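Local coordinates for protein Ves (Pseudomonas fluorescens, PDB 5V00) that is of unknown biochemical function but is a bicupin of the HutD family involved in histidine utilization, at residues Gly134-Ser140 with Leu175-Thr181. Residues are numbered along the deposited sequence; the frame is centred on the assembly and turned at random.
Sequences GVQRFFS and LLDISVT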
loop_
_atom_site.group_PDB
_atom_site.type_symbol
_atom_site.label_atom_id
_atom_site.label_comp_id
_atom_site.label_asym_id
_atom_site.label_seq_id
_atom_site.Cartn_x
_atom_site.Cartn_y
_atom_site.Cartn_z
ATOM N N GLY B 134 -5.889 -25.603 0.112
ATOM C CA GLY B 134 -5.009 -26.670 -0.352
ATOM C C GLY B 134 -4.000 -26.165 -1.377
ATOM O O GLY B 134 -3.653 -24.989 -1.432
ATOM N N VAL B 135 -3.611 -27.042 -2.271
ATOM C CA VAL B 135 -2.615 -26.722 -3.284
ATOM C C VAL B 135 -3.334 -26.326 -4.583
ATOM O O VAL B 135 -4.218 -27.020 -5.058
ATOM C CB VAL B 135 -1.650 -27.905 -3.487
ATOM C CG1 VAL B 135 -0.690 -27.601 -4.625
ATOM C CG2 VAL B 135 -0.899 -28.232 -2.206
ATOM N N GLN B 136 -3.027 -25.167 -5.126
ATOM C CA GLN B 136 -3.703 -24.648 -6.323
ATOM C C GLN B 136 -2.635 -24.159 -7.301
ATOM O O GLN B 136 -1.487 -23.753 -6.928
ATOM C CB GLN B 136 -4.555 -23.446 -5.984
ATOM C CG GLN B 136 -5.486 -23.716 -4.796
ATOM C CD GLN B 136 -6.729 -24.291 -5.200
ATOM O OE1 GLN B 136 -7.306 -23.818 -6.251
ATOM N NE2 GLN B 136 -7.171 -25.343 -4.519
ATOM N N ARG B 137 -2.998 -24.139 -8.587
ATOM C CA ARG B 137 -2.118 -23.621 -9.623
ATOM C C ARG B 137 -2.993 -23.076 -10.725
ATOM O O ARG B 137 -3.914 -23.803 -11.158
ATOM C CB ARG B 137 -1.226 -24.692 -10.221
ATOM C CG ARG B 137 -0.232 -24.147 -11.214
ATOM C CD ARG B 137 0.515 -25.304 -11.899
ATOM N NE ARG B 137 1.541 -24.871 -12.813
ATOM C CZ ARG B 137 2.293 -25.675 -13.545
ATOM N NH1 ARG B 137 2.133 -26.963 -13.373
ATOM N NH2 ARG B 137 3.188 -25.151 -14.392
ATOM N N PHE B 138 -2.784 -21.844 -11.114
ATOM C CA PHE B 138 -3.513 -21.249 -12.191
ATOM C C PHE B 138 -2.647 -20.458 -13.111
ATOM O O PHE B 138 -1.582 -19.978 -12.724
ATOM C CB PHE B 138 -4.707 -20.422 -11.669
ATOM C CG PHE B 138 -4.319 -19.228 -10.841
ATOM C CD1 PHE B 138 -4.005 -19.387 -9.493
ATOM C CD2 PHE B 138 -4.250 -17.997 -11.379
ATOM C CE1 PHE B 138 -3.654 -18.298 -8.710
ATOM C CE2 PHE B 138 -3.920 -16.910 -10.569
ATOM C CZ PHE B 138 -3.580 -17.085 -9.245
ATOM N N PHE B 139 -3.119 -20.283 -14.354
ATOM C CA PHE B 139 -2.459 -19.449 -15.367
ATOM C C PHE B 139 -3.399 -18.295 -15.642
ATOM O O PHE B 139 -4.608 -18.531 -15.903
ATOM C CB PHE B 139 -2.161 -20.181 -16.668
ATOM C CG PHE B 139 -1.306 -21.397 -16.474
ATOM C CD1 PHE B 139 -1.829 -22.558 -15.908
ATOM C CD2 PHE B 139 -0.029 -21.396 -16.885
ATOM C CE1 PHE B 139 -1.047 -23.674 -15.684
ATOM C CE2 PHE B 139 0.805 -22.565 -16.697
ATOM C CZ PHE B 139 0.268 -23.686 -16.101
ATOM N N SER B 140 -2.859 -17.081 -15.677
ATOM C CA SER B 140 -3.702 -15.929 -15.921
ATOM C C SER B 140 -3.000 -14.812 -16.653
ATOM O O SER B 140 -1.839 -14.496 -16.323
ATOM C CB SER B 140 -4.277 -15.416 -14.620
ATOM O OG SER B 140 -5.145 -14.333 -14.895
ATOM N N LEU B 175 1.346 -14.529 -19.708
ATOM C CA LEU B 175 0.571 -15.515 -18.977
ATOM C C LEU B 175 1.320 -15.883 -17.731
ATOM O O LEU B 175 2.347 -16.605 -17.796
ATOM C CB LEU B 175 0.349 -16.779 -19.827
ATOM C CG LEU B 175 -0.600 -17.837 -19.268
ATOM C CD1 LEU B 175 -2.038 -17.335 -19.192
ATOM C CD2 LEU B 175 -0.528 -19.116 -20.117
ATOM N N LEU B 176 0.778 -15.522 -16.586
ATOM C CA LEU B 176 1.408 -15.795 -15.313
ATOM C C LEU B 176 1.074 -17.160 -14.854
ATOM O O LEU B 176 -0.057 -17.563 -14.982
ATOM C CB LEU B 176 0.843 -14.822 -14.298
ATOM C CG LEU B 176 1.544 -13.528 -14.099
ATOM C CD1 LEU B 176 0.604 -12.680 -13.277
ATOM C CD2 LEU B 176 2.815 -13.846 -13.306
ATOM N N ASP B 177 2.012 -17.924 -14.295
ATOM C CA ASP B 177 1.756 -19.276 -13.754
ATOM C C ASP B 177 1.993 -19.240 -12.298
ATOM O O ASP B 177 3.156 -19.048 -11.873
ATOM C CB ASP B 177 2.793 -20.222 -14.413
ATOM C CG ASP B 177 2.780 -21.628 -13.922
ATOM O OD1 ASP B 177 2.070 -22.086 -13.003
ATOM O OD2 ASP B 177 3.576 -22.365 -14.580
ATOM N N ILE B 178 0.960 -19.343 -11.521
ATOM C CA ILE B 178 0.984 -19.045 -10.089
ATOM C C ILE B 178 0.506 -20.274 -9.324
ATOM O O ILE B 178 -0.576 -20.781 -9.517
ATOM C CB ILE B 178 0.129 -17.793 -9.708
ATOM C CG1 ILE B 178 0.675 -16.570 -10.436
ATOM C CG2 ILE B 178 0.140 -17.640 -8.191
ATOM C CD1 ILE B 178 -0.189 -15.343 -10.267
ATOM N N SER B 179 1.353 -20.740 -8.395
ATOM C CA SER B 179 0.959 -21.765 -7.462
ATOM C C SER B 179 0.698 -21.146 -6.111
ATOM O O SER B 179 1.452 -20.251 -5.671
ATOM C CB SER B 179 2.085 -22.800 -7.324
ATOM O OG SER B 179 2.312 -23.549 -8.565
ATOM N N VAL B 180 -0.325 -21.630 -5.409
ATOM C CA VAL B 180 -0.644 -21.138 -4.100
ATOM C C VAL B 180 -0.936 -22.308 -3.176
ATOM O O VAL B 180 -1.561 -23.268 -3.601
ATOM C CB VAL B 180 -1.900 -20.245 -4.119
ATOM C CG1 VAL B 180 -2.168 -19.667 -2.774
ATOM C CG2 VAL B 180 -1.761 -19.148 -5.122
ATOM N N THR B 181 -0.474 -22.251 -1.928
ATOM C CA THR B 181 -0.825 -23.276 -0.930
ATOM C C THR B 181 -1.399 -22.630 0.276
ATOM O O THR B 181 -0.778 -21.678 0.845
ATOM C CB THR B 181 0.441 -24.122 -0.533
ATOM O OG1 THR B 181 0.944 -24.792 -1.714
ATOM C CG2 THR B 181 0.058 -25.126 0.525
#
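With CG anti to the backbone N in both Arg137 (chi1 -175°) and Asp177 (chi1 175°), and the arginine chain extended as far as NE, guanidinium and carboxylate meet side-on in nearly one plane. NE of Arg137 reaches OD1 of Asp177 at 2.8 Å, while NH2 of Arg137 takes the syn lone pair of OD2 of Asp177, also at 2.8 Å. Both bonds of this bidentate salt bridge are almost straight. The Phe139 ring lies alongside the same carboxylate, one face toward OD1 and its CE2 3.5 Å from OD2 of Asp177. A lysine in place of Asp177 would probably leave the Arg137 guanidinium without its counter-charge, facing a like charge and freer to turn. The Arg137-Asp177 salt bridge links neighbouring antiparallel strands of a cupin-type beta-sandwich, strand 135-140 forming one edge of its sheet within the chain. Paired backbone hydrogen bonds at Gln136-Val180, Phe138-Ile178 and Ser140-Leu176 join them. On the face opposite the salt bridge, Phe138 lays its ring over Ile178, whose CB makes a CH-pi contact 4.1 Å from the Phe138 ring centroid, while CG2 of Val180 meets the ring edge. Val145 and Leu186 also touch the Phe138 side chain, carrying the apolar layer across to the facing sheet.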